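Long-range contacts in bifunctional GH43-CE protein (PDB 6MLY), which probably cleaves beta-1,4-xylosidic bonds of xylan through a GH43 domain and also carries a carbohydrate esterase domain: residues A30-M35 with Y265-C270; W66-Y71 with P329-W334; W468-N473 with D516-D521. All coordinates share one frame; numbering follows the deposited sequence.

From the N terminus, 30-35 comes first and 66-71 second. Interaction 1 closes when the chain returns at 265-270, about 230 residues on. Interaction 2 closes later, at 329-334. The segments alternate, so these two long loops cross. They share the sheet of strands 34-38 to 66-71, and they touch where Met35 CE lies 3.5 Å from Trp66 CH2. Interaction 1 stays within the GH43 domain, while interaction 2 ties that domain to the concanavalin A-like domain. Interaction 3 follows in series and closes a much shorter loop. It joins the concanavalin A-like domain to the esterase domain, and its centre is about 31 Å from that of interaction 2.

Interaction 1 of 3, residues A30-M35 with Y265-C270; sequences APDMSM and YLFEDC. With EDO (1,2-ethanediol), chain F.
Residues Pro31 to Met35 run antiparallel to Tyr265 to Phe267, with end-to-end directions 179° apart. The CA atoms of Pro31 and Phe267 are 6.7 Å apart, and the contact rests largely on side chains. Tyr265 carries most of the contact. Its CG sits between the backbone N and the carbonyl carbon (chi1 63°), which sends the ring across to Met33 and Met35. Met35 N donates a straight hydrogen bond to Tyr265 OH at 3.1 Å; this hydroxyl is also hydrogen-bonded to Gln203. Met35 CB lies over one ring face in a CH-pi contact, 3.5 Å from the centroid of the Tyr265 ring. Met35 SD approaches the same ring obliquely, a Met-aromatic contact. Met33 O meets the Tyr265 ring at its edge, while Met33 CB packs 3.6 Å from Tyr265 CD1. The Met33 chain bends at chi3 and brings CE to Leu266 O.

At the Phe267 end, Pro31 CA lies over one face of the Phe267 ring. Asp32 OD1 is 3.6 Å from Phe267 CE2, with carboxylate and ring planes 36° apart. The Asp32 carboxylate also binds 1,2-ethanediol, probably from the crystallisation liquor; O2 of the diol donates to Asp32 OD2 at 2.7 Å. Arg275 binds the diol too. The side chain of Asp32 is about 6 Å from that of Asp143, the predicted pKa-modulating residue. This placement is consistent with the active-site pocket of a GH43 beta-propeller.

Interaction 2 of 3, residues W66-Y71 with P329-W334; sequences WKLVNY and PLVWQW
Tyr71 and Leu330 make the clear polar bond of this contact. Tyr71 CG lies anti to the carbonyl carbon (chi1 -74°), which carries the ring over to Leu330 and Gln333. Tyr71 OH donates to Leu330 O at 2.8 Å, tilted 26° from the carbonyl plane. Gln333 NE2 comes to the same hydroxyl from another direction, 2.6 Å from Tyr71 OH. The Gln333 amide stands almost at right angles to the Tyr71 ring, at 83°.

The apolar contacts centre on Leu330. Its CB packs 3.9 Å from Leu68 CB. Its two methyls diverge: CD2 lies at the edge of the Tyr71 ring, 3.8 Å from CD1 of that residue, while CD1 of Leu330 rests against the carbonyl oxygens of Leu68 and Val69. Leu68 CD1 reaches past Leu330 to Val331, 3.9 Å from its CA.

Local backbone bonds shape the second segment. Pro329 to Trp332 form a type I beta turn, closed by Trp332 N to Pro329 O at 2.9 Å. The turn leads into strand 333-335, where Gln333 pairs with Thr371. Strand 66-71 is an edge strand of a four-stranded antiparallel GH43 sheet. The arrangement is an interdomain interface, a turn of the concanavalin A-like domain packed on an outer strand of the GH43 domain.

Interaction 3 of 3, residues W468-N473 with D516-D521; sequences WKAIGN and DCRWED
Arg518 and Glu520 meet Ala470 to Asn473 in a small, mostly buried packing contact between two domains. Strand 469-476 is an outermost strand of a concanavalin A-like sheet. Strand 518-523 belongs to the mixed sheet of the esterase domain.

The Arg518 chain bends at chi3 (96°), which turns its guanidinium along the backbone of 470-473. The aliphatic part and NH1 pack on Ala470, whose CB is 3.9 Å from Arg518 NH1. NH2 points to the carbonyls beyond, with Asn473 O near the guanidinium plane and 3.3 Å from Arg518 NH2. Glu520 holds the group in place. Arg518 NE and NH2 both grip Glu520 OE2, each at 2.9 Å, in a side-on salt bridge lying close to the guanidinium plane. Glu520 OE1 rests 3.6 Å from Asn473 C. Beyond these segments, Arg518 NH1 is hydrogen-bonded to Phe459 O, and Tyr460 adds a cation-pi contact.

A leucine replacing Arg518 would probably leave the buried Glu520 carboxylate without its charged mate and Phe459 O without this donor. The arrangement is a domain junction, in which an arginine of the alpha/beta-hydrolase sheet lies against an outer strand of the beta-sandwich.

Interaction 1 of 3, residues A30-M35 with Y265-C270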
loop_
_atom_site.group_PDB
_atom_site.type_symbol
_atom_site.label_atom_id
_atom_site.label_comp_id
_atom_site.label_asym_id
_atom_site.label_seq_id
_atom_site.Cartn_x
_atom_site.Cartn_y
_atom_site.Cartn_z
ATOM N N ALA A 30 13.435 11.628 3.098
ATOM C CA ALA A 30 14.603 12.287 3.674
ATOM C C ALA A 30 14.282 13.766 3.866
ATOM O O ALA A 30 14.812 14.617 3.158
ATOM C CB ALA A 30 15.805 12.090 2.782
ATOM N N PRO A 31 13.377 14.107 4.812
ATOM C CA PRO A 31 12.948 15.491 5.017
ATOM C C PRO A 31 13.914 16.345 5.852
ATOM O O PRO A 31 14.713 15.805 6.616
ATOM C CB PRO A 31 11.622 15.324 5.776
ATOM C CG PRO A 31 11.815 14.052 6.577
ATOM C CD PRO A 31 12.688 13.165 5.711
ATOM N N ASP A 32 13.800 17.669 5.691
ATOM C CA ASP A 32 14.535 18.672 6.462
ATOM C C ASP A 32 16.038 18.426 6.318
ATOM O O ASP A 32 16.728 18.112 7.292
ATOM C CB ASP A 32 14.110 18.669 7.930
ATOM C CG ASP A 32 12.627 18.907 8.146
ATOM O OD1 ASP A 32 11.884 18.997 7.140
ATOM O OD2 ASP A 32 12.222 18.992 9.322
ATOM N N MET A 33 16.520 18.564 5.081
ATOM C CA MET A 33 17.919 18.389 4.760
ATOM C C MET A 33 18.707 19.611 5.247
ATOM O O MET A 33 18.248 20.749 5.147
ATOM C CB MET A 33 18.125 18.234 3.250
ATOM C CG MET A 33 17.661 16.899 2.711
ATOM S SD MET A 33 17.923 16.744 0.924
ATOM C CE MET A 33 16.689 17.885 0.304
ATOM N N SER A 34 19.888 19.334 5.803
ATOM C CA SER A 34 20.935 20.304 6.010
ATOM C C SER A 34 22.196 19.755 5.336
ATOM O O SER A 34 22.756 18.762 5.790
ATOM C CB SER A 34 21.140 20.573 7.480
ATOM O OG SER A 34 22.005 21.679 7.696
ATOM N N MET A 35 22.603 20.401 4.238
ATOM C CA MET A 35 23.658 19.909 3.353
ATOM C C MET A 35 24.891 20.825 3.436
ATOM O O MET A 35 24.795 22.034 3.699
ATOM C CB MET A 35 23.151 19.863 1.908
ATOM C CG MET A 35 23.956 18.958 0.989
ATOM S SD MET A 35 23.175 18.782 -0.639
ATOM C CE MET A 35 21.845 17.657 -0.219
ATOM N N TYR A 265 19.082 22.443 -2.640
ATOM C CA TYR A 265 18.533 21.192 -2.112
ATOM C C TYR A 265 17.211 21.511 -1.403
ATOM O O TYR A 265 17.179 22.366 -0.517
ATOM C CB TYR A 265 19.543 20.457 -1.226
ATOM C CG TYR A 265 19.967 21.167 0.034
ATOM C CD1 TYR A 265 19.264 21.014 1.217
ATOM C CD2 TYR A 265 21.097 21.970 0.050
ATOM C CE1 TYR A 265 19.660 21.654 2.378
ATOM C CE2 TYR A 265 21.507 22.623 1.202
ATOM C CZ TYR A 265 20.787 22.461 2.373
ATOM O OH TYR A 265 21.195 23.096 3.511
ATOM N N LEU A 266 16.135 20.841 -1.852
ATOM C CA LEU A 266 14.748 21.050 -1.405
ATOM C C LEU A 266 14.019 19.700 -1.371
ATOM O O LEU A 266 14.573 18.685 -1.793
ATOM C CB LEU A 266 14.039 21.996 -2.381
ATOM C CG LEU A 266 14.737 23.318 -2.692
ATOM C CD1 LEU A 266 14.178 23.929 -3.971
ATOM C CD2 LEU A 266 14.607 24.291 -1.529
ATOM N N PHE A 267 12.760 19.701 -0.912
ATOM C CA PHE A 267 11.939 18.481 -0.911
ATOM C C PHE A 267 10.467 18.793 -1.216
ATOM O O PHE A 267 9.968 19.883 -0.905
ATOM C CB PHE A 267 12.080 17.730 0.417
ATOM C CG PHE A 267 11.434 18.383 1.616
ATOM C CD1 PHE A 267 10.072 18.257 1.852
ATOM C CD2 PHE A 267 12.195 19.095 2.529
ATOM C CE1 PHE A 267 9.484 18.849 2.960
ATOM C CE2 PHE A 267 11.605 19.686 3.637
ATOM C CZ PHE A 267 10.253 19.564 3.852
ATOM N N GLU A 268 9.792 17.796 -1.811
ATOM C CA GLU A 268 8.354 17.797 -2.130
ATOM C C GLU A 268 7.634 16.867 -1.148
ATOM O O GLU A 268 8.254 15.977 -0.575
ATOM C CB GLU A 268 8.139 17.305 -3.565
ATOM C CG GLU A 268 6.790 17.675 -4.165
ATOM C CD GLU A 268 6.392 16.868 -5.394
ATOM O OE1 GLU A 268 7.011 15.808 -5.631
ATOM O OE2 GLU A 268 5.455 17.295 -6.111
ATOM N N ASP A 269 6.328 17.087 -0.958
ATOM C CA ASP A 269 5.444 16.112 -0.304
ATOM C C ASP A 269 4.825 15.221 -1.386
ATOM O O ASP A 269 3.815 15.593 -1.984
ATOM C CB ASP A 269 4.363 16.806 0.530
ATOM C CG ASP A 269 4.919 17.683 1.639
ATOM O OD1 ASP A 269 6.077 17.459 2.031
ATOM O OD2 ASP A 269 4.191 18.590 2.094
ATOM N N CYS A 270 5.438 14.052 -1.626
ATOM C CA CYS A 270 5.034 13.135 -2.712
ATOM C C CYS A 270 4.129 12.027 -2.159
ATOM O O CYS A 270 4.215 10.882 -2.598
ATOM C CB CYS A 270 6.256 12.535 -3.405
ATOM S SG CYS A 270 6.027 12.216 -5.180
HETATM C C1 EDO F . 8.739 19.480 9.579
HETATM O O1 EDO F . 9.635 18.780 8.706
HETATM C C2 EDO F . 9.065 19.092 11.013
HETATM O O2 EDO F . 10.438 19.409 11.285
#

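Interaction 2 of 3, residues W66-Y71 with P329-W334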
loop_
_atom_site.group_PDB
_atom_site.type_symbol
_atom_site.label_atom_id
_atom_site.label_comp_id
_atom_site.label_asym_id
_atom_site.label_seq_id
_atom_site.Cartn_x
_atom_site.Cartn_y
_atom_site.Cartn_z
ATOM N N TRP A 66 23.850 8.693 -2.787
ATOM C CA TRP A 66 23.915 8.951 -1.355
ATOM C C TRP A 66 24.083 7.632 -0.595
ATOM O O TRP A 66 23.812 6.563 -1.137
ATOM C CB TRP A 66 22.657 9.704 -0.910
ATOM C CG TRP A 66 22.574 11.085 -1.482
ATOM C CD1 TRP A 66 21.971 11.466 -2.647
ATOM C CD2 TRP A 66 23.149 12.281 -0.921
ATOM N NE1 TRP A 66 22.125 12.814 -2.844
ATOM C CE2 TRP A 66 22.841 13.339 -1.802
ATOM C CE3 TRP A 66 23.887 12.555 0.236
ATOM C CZ2 TRP A 66 23.244 14.650 -1.556
ATOM C CZ3 TRP A 66 24.291 13.850 0.475
ATOM C CH2 TRP A 66 23.973 14.881 -0.410
ATOM N N LYS A 67 24.545 7.721 0.656
ATOM C CA LYS A 67 24.568 6.570 1.557
ATOM C C LYS A 67 24.668 7.054 3.008
ATOM O O LYS A 67 25.276 8.087 3.284
ATOM C CB LYS A 67 25.699 5.599 1.191
ATOM C CG LYS A 67 27.094 5.972 1.668
ATOM C CD LYS A 67 28.103 4.863 1.481
ATOM C CE LYS A 67 29.460 5.224 2.047
ATOM N NZ LYS A 67 30.339 4.036 2.163
ATOM N N LEU A 68 24.062 6.284 3.917
ATOM C CA LEU A 68 24.094 6.540 5.354
ATOM C C LEU A 68 25.467 6.140 5.908
ATOM O O LEU A 68 25.987 5.064 5.581
ATOM C CB LEU A 68 22.974 5.745 6.032
ATOM C CG LEU A 68 21.558 6.236 5.735
ATOM C CD1 LEU A 68 20.534 5.118 5.916
ATOM C CD2 LEU A 68 21.215 7.434 6.607
ATOM N N VAL A 69 26.036 7.005 6.758
ATOM C CA VAL A 69 27.375 6.793 7.303
ATOM C C VAL A 69 27.358 6.799 8.838
ATOM O O VAL A 69 28.187 6.114 9.451
ATOM C CB VAL A 69 28.370 7.822 6.736
ATOM C CG1 VAL A 69 28.547 7.634 5.237
ATOM C CG2 VAL A 69 27.972 9.259 7.052
ATOM N N ASN A 70 26.434 7.553 9.452
ATOM C CA ASN A 70 26.414 7.730 10.907
ATOM C C ASN A 70 25.069 8.333 11.338
ATOM O O ASN A 70 24.315 8.868 10.510
ATOM C CB ASN A 70 27.596 8.601 11.363
ATOM C CG ASN A 70 27.957 8.473 12.831
ATOM O OD1 ASN A 70 27.267 7.813 13.607
ATOM N ND2 ASN A 70 29.051 9.106 13.222
ATOM N N TYR A 71 24.792 8.218 12.646
ATOM C CA TYR A 71 23.688 8.882 13.329
ATOM C C TYR A 71 24.242 9.736 14.479
ATOM O O TYR A 71 25.288 9.419 15.049
ATOM C CB TYR A 71 22.688 7.851 13.854
ATOM C CG TYR A 71 21.830 7.209 12.794
ATOM C CD1 TYR A 71 22.281 6.124 12.060
ATOM C CD2 TYR A 71 20.559 7.687 12.521
ATOM C CE1 TYR A 71 21.495 5.535 11.082
ATOM C CE2 TYR A 71 19.756 7.102 11.556
ATOM C CZ TYR A 71 20.222 6.021 10.831
ATOM O OH TYR A 71 19.429 5.452 9.873
ATOM N N PRO A 329 23.012 -2.766 10.273
ATOM C CA PRO A 329 23.313 -1.763 9.251
ATOM C C PRO A 329 22.571 -0.438 9.483
ATOM O O PRO A 329 21.461 -0.422 10.016
ATOM C CB PRO A 329 22.827 -2.448 7.962
ATOM C CG PRO A 329 23.059 -3.923 8.210
ATOM C CD PRO A 329 22.836 -4.112 9.699
ATOM N N LEU A 330 23.180 0.665 9.051
ATOM C CA LEU A 330 22.655 1.998 9.349
ATOM C C LEU A 330 21.243 2.155 8.762
ATOM O O LEU A 330 20.430 2.917 9.293
ATOM C CB LEU A 330 23.622 3.051 8.795
ATOM C CG LEU A 330 25.003 3.065 9.448
ATOM C CD1 LEU A 330 26.033 3.683 8.518
ATOM C CD2 LEU A 330 24.969 3.797 10.783
ATOM N N VAL A 331 20.962 1.414 7.682
ATOM C CA VAL A 331 19.656 1.447 6.996
ATOM C C VAL A 331 18.524 1.151 7.993
ATOM O O VAL A 331 17.379 1.563 7.757
ATOM C CB VAL A 331 19.603 0.474 5.803
ATOM C CG1 VAL A 331 20.605 0.834 4.715
ATOM C CG2 VAL A 331 19.784 -0.970 6.241
ATOM N N TRP A 332 18.852 0.445 9.086
ATOM C CA TRP A 332 17.900 0.069 10.132
ATOM C C TRP A 332 17.732 1.203 11.149
ATOM O O TRP A 332 18.718 1.807 11.589
ATOM C CB TRP A 332 18.345 -1.215 10.839
ATOM C CG TRP A 332 18.248 -2.461 10.010
ATOM C CD1 TRP A 332 19.283 -3.232 9.571
ATOM C CD2 TRP A 332 17.048 -3.102 9.546
ATOM N NE1 TRP A 332 18.814 -4.304 8.865
ATOM C CE2 TRP A 332 17.448 -4.253 8.834
ATOM C CE3 TRP A 332 15.682 -2.820 9.656
ATOM C CZ2 TRP A 332 16.528 -5.116 8.238
ATOM C CZ3 TRP A 332 14.771 -3.676 9.071
ATOM C CH2 TRP A 332 15.193 -4.805 8.368
ATOM N N GLN A 333 16.468 1.466 11.511
ATOM C CA GLN A 333 16.085 2.316 12.643
ATOM C C GLN A 333 14.837 1.700 13.298
ATOM O O GLN A 333 13.894 1.327 12.603
ATOM C CB GLN A 333 15.794 3.763 12.209
ATOM C CG GLN A 333 16.739 4.337 11.155
ATOM C CD GLN A 333 16.447 5.787 10.836
ATOM O OE1 GLN A 333 15.743 6.469 11.574
ATOM N NE2 GLN A 333 16.994 6.281 9.734
ATOM N N TRP A 334 14.837 1.616 14.634
ATOM C CA TRP A 334 13.691 1.142 15.412
ATOM C C TRP A 334 12.605 2.221 15.465
ATOM O O TRP A 334 12.867 3.394 15.239
ATOM C CB TRP A 334 14.110 0.752 16.835
ATOM C CG TRP A 334 15.222 -0.247 16.917
ATOM C CD1 TRP A 334 16.558 0.017 17.003
ATOM C CD2 TRP A 334 15.096 -1.678 16.963
ATOM N NE1 TRP A 334 17.270 -1.149 17.085
ATOM C CE2 TRP A 334 16.401 -2.204 17.064
ATOM C CE3 TRP A 334 14.015 -2.563 16.929
ATOM C CZ2 TRP A 334 16.650 -3.573 17.124
ATOM C CZ3 TRP A 334 14.263 -3.916 16.990
ATOM C CH2 TRP A 334 15.563 -4.412 17.086
#

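Interaction 3 of 3, residues W468-N473 with D516-D521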
loop_
_atom_site.group_PDB
_atom_site.type_symbol
_atom_site.label_atom_id
_atom_site.label_comp_id
_atom_site.label_asym_id
_atom_site.label_seq_id
_atom_site.Cartn_x
_atom_site.Cartn_y
_atom_site.Cartn_z
ATOM N N TRP A 468 4.211 -17.351 -4.537
ATOM C CA TRP A 468 3.648 -16.252 -3.738
ATOM C C TRP A 468 2.122 -16.207 -3.850
ATOM O O TRP A 468 1.582 -15.885 -4.902
ATOM C CB TRP A 468 4.287 -14.909 -4.129
ATOM C CG TRP A 468 5.691 -14.787 -3.627
ATOM C CD1 TRP A 468 6.841 -14.957 -4.339
ATOM C CD2 TRP A 468 6.092 -14.533 -2.272
ATOM N NE1 TRP A 468 7.932 -14.801 -3.526
ATOM C CE2 TRP A 468 7.503 -14.539 -2.252
ATOM C CE3 TRP A 468 5.400 -14.280 -1.082
ATOM C CZ2 TRP A 468 8.227 -14.308 -1.086
ATOM C CZ3 TRP A 468 6.120 -14.048 0.070
ATOM C CH2 TRP A 468 7.514 -14.063 0.065
ATOM N N LYS A 469 1.461 -16.490 -2.720
ATOM C CA LYS A 469 0.002 -16.505 -2.576
ATOM C C LYS A 469 -0.469 -15.160 -2.005
ATOM O O LYS A 469 -0.171 -14.830 -0.855
ATOM C CB LYS A 469 -0.427 -17.647 -1.646
ATOM C CG LYS A 469 -0.244 -19.056 -2.201
ATOM C CD LYS A 469 0.068 -20.095 -1.132
ATOM C CE LYS A 469 -0.352 -21.502 -1.511
ATOM N NZ LYS A 469 -1.773 -21.766 -1.179
ATOM N N ALA A 470 -1.214 -14.400 -2.817
ATOM C CA ALA A 470 -1.809 -13.117 -2.413
ATOM C C ALA A 470 -2.757 -13.335 -1.226
ATOM O O ALA A 470 -3.372 -14.403 -1.116
ATOM C CB ALA A 470 -2.531 -12.497 -3.588
ATOM N N ILE A 471 -2.872 -12.324 -0.355
ATOM C CA ILE A 471 -3.737 -12.413 0.825
ATOM C C ILE A 471 -4.214 -11.018 1.253
ATOM O O ILE A 471 -3.416 -10.073 1.388
ATOM C CB ILE A 471 -3.033 -13.150 1.983
ATOM C CG1 ILE A 471 -3.884 -13.135 3.258
ATOM C CG2 ILE A 471 -1.643 -12.582 2.227
ATOM C CD1 ILE A 471 -3.473 -14.158 4.295
ATOM N N GLY A 472 -5.524 -10.934 1.511
ATOM C CA GLY A 472 -6.189 -9.756 2.050
ATOM C C GLY A 472 -6.455 -8.711 0.975
ATOM O O GLY A 472 -6.238 -8.966 -0.239
ATOM N N ASN A 473 -6.919 -7.529 1.433
ATOM C CA ASN A 473 -7.235 -6.401 0.547
ATOM C C ASN A 473 -5.957 -5.592 0.270
ATOM O O ASN A 473 -4.854 -5.961 0.708
ATOM C CB ASN A 473 -8.368 -5.532 1.111
ATOM C CG ASN A 473 -8.054 -4.893 2.448
ATOM O OD1 ASN A 473 -6.917 -4.926 2.910
ATOM N ND2 ASN A 473 -9.059 -4.313 3.085
ATOM N N ASP A 516 3.704 -6.435 -10.472
ATOM C CA ASP A 516 2.601 -5.953 -11.286
ATOM C C ASP A 516 1.812 -7.183 -11.750
ATOM O O ASP A 516 1.651 -7.414 -12.944
ATOM C CB ASP A 516 3.084 -5.064 -12.441
ATOM C CG ASP A 516 2.825 -3.572 -12.269
ATOM O OD1 ASP A 516 1.928 -3.207 -11.472
ATOM O OD2 ASP A 516 3.509 -2.780 -12.956
ATOM N N CYS A 517 1.395 -7.992 -10.767
ATOM C CA CYS A 517 0.464 -9.104 -10.924
ATOM C C CYS A 517 -0.795 -8.836 -10.088
ATOM O O CYS A 517 -1.591 -9.741 -9.863
ATOM C CB CYS A 517 1.089 -10.419 -10.466
ATOM S SG CYS A 517 2.660 -10.815 -11.275
ATOM N N ARG A 518 -0.950 -7.588 -9.625
ATOM C CA ARG A 518 -2.045 -7.164 -8.750
ATOM C C ARG A 518 -2.266 -5.661 -8.934
ATOM O O ARG A 518 -1.361 -4.867 -8.689
ATOM C CB ARG A 518 -1.741 -7.460 -7.274
ATOM C CG ARG A 518 -2.691 -8.447 -6.610
ATOM C CD ARG A 518 -2.290 -8.820 -5.186
ATOM N NE ARG A 518 -2.956 -8.047 -4.097
ATOM C CZ ARG A 518 -2.638 -8.129 -2.737
ATOM N NH1 ARG A 518 -1.623 -8.902 -2.370
ATOM N NH2 ARG A 518 -3.377 -7.514 -1.785
ATOM N N TRP A 519 -3.462 -5.297 -9.400
ATOM C CA TRP A 519 -3.977 -3.942 -9.316
ATOM C C TRP A 519 -5.356 -4.010 -8.665
ATOM O O TRP A 519 -6.252 -4.637 -9.215
ATOM C CB TRP A 519 -4.080 -3.286 -10.697
ATOM C CG TRP A 519 -2.828 -3.288 -11.514
ATOM C CD1 TRP A 519 -1.967 -2.246 -11.689
ATOM C CD2 TRP A 519 -2.319 -4.370 -12.316
ATOM N NE1 TRP A 519 -0.947 -2.608 -12.528
ATOM C CE2 TRP A 519 -1.137 -3.903 -12.932
ATOM C CE3 TRP A 519 -2.741 -5.681 -12.573
ATOM C CZ2 TRP A 519 -0.371 -4.705 -13.777
ATOM C CZ3 TRP A 519 -1.986 -6.472 -13.412
ATOM C CH2 TRP A 519 -0.817 -5.987 -14.005
ATOM N N GLU A 520 -5.518 -3.381 -7.501
ATOM C CA GLU A 520 -6.813 -3.349 -6.833
ATOM C C GLU A 520 -7.390 -1.931 -6.907
ATOM O O GLU A 520 -6.683 -0.986 -7.239
ATOM C CB GLU A 520 -6.687 -3.842 -5.391
ATOM C CG GLU A 520 -6.324 -5.314 -5.294
ATOM C CD GLU A 520 -6.348 -5.895 -3.883
ATOM O OE1 GLU A 520 -7.218 -5.479 -3.085
ATOM O OE2 GLU A 520 -5.485 -6.756 -3.582
ATOM N N ASP A 521 -8.687 -1.820 -6.602
ATOM C CA ASP A 521 -9.444 -0.567 -6.614
ATOM C C ASP A 521 -9.102 0.250 -7.869
ATOM O O ASP A 521 -8.720 1.414 -7.772
ATOM C CB ASP A 521 -9.209 0.223 -5.323
ATOM C CG ASP A 521 -10.009 -0.289 -4.135
ATOM O OD1 ASP A 521 -11.220 -0.518 -4.302
ATOM O OD2 ASP A 521 -9.416 -0.445 -3.048
#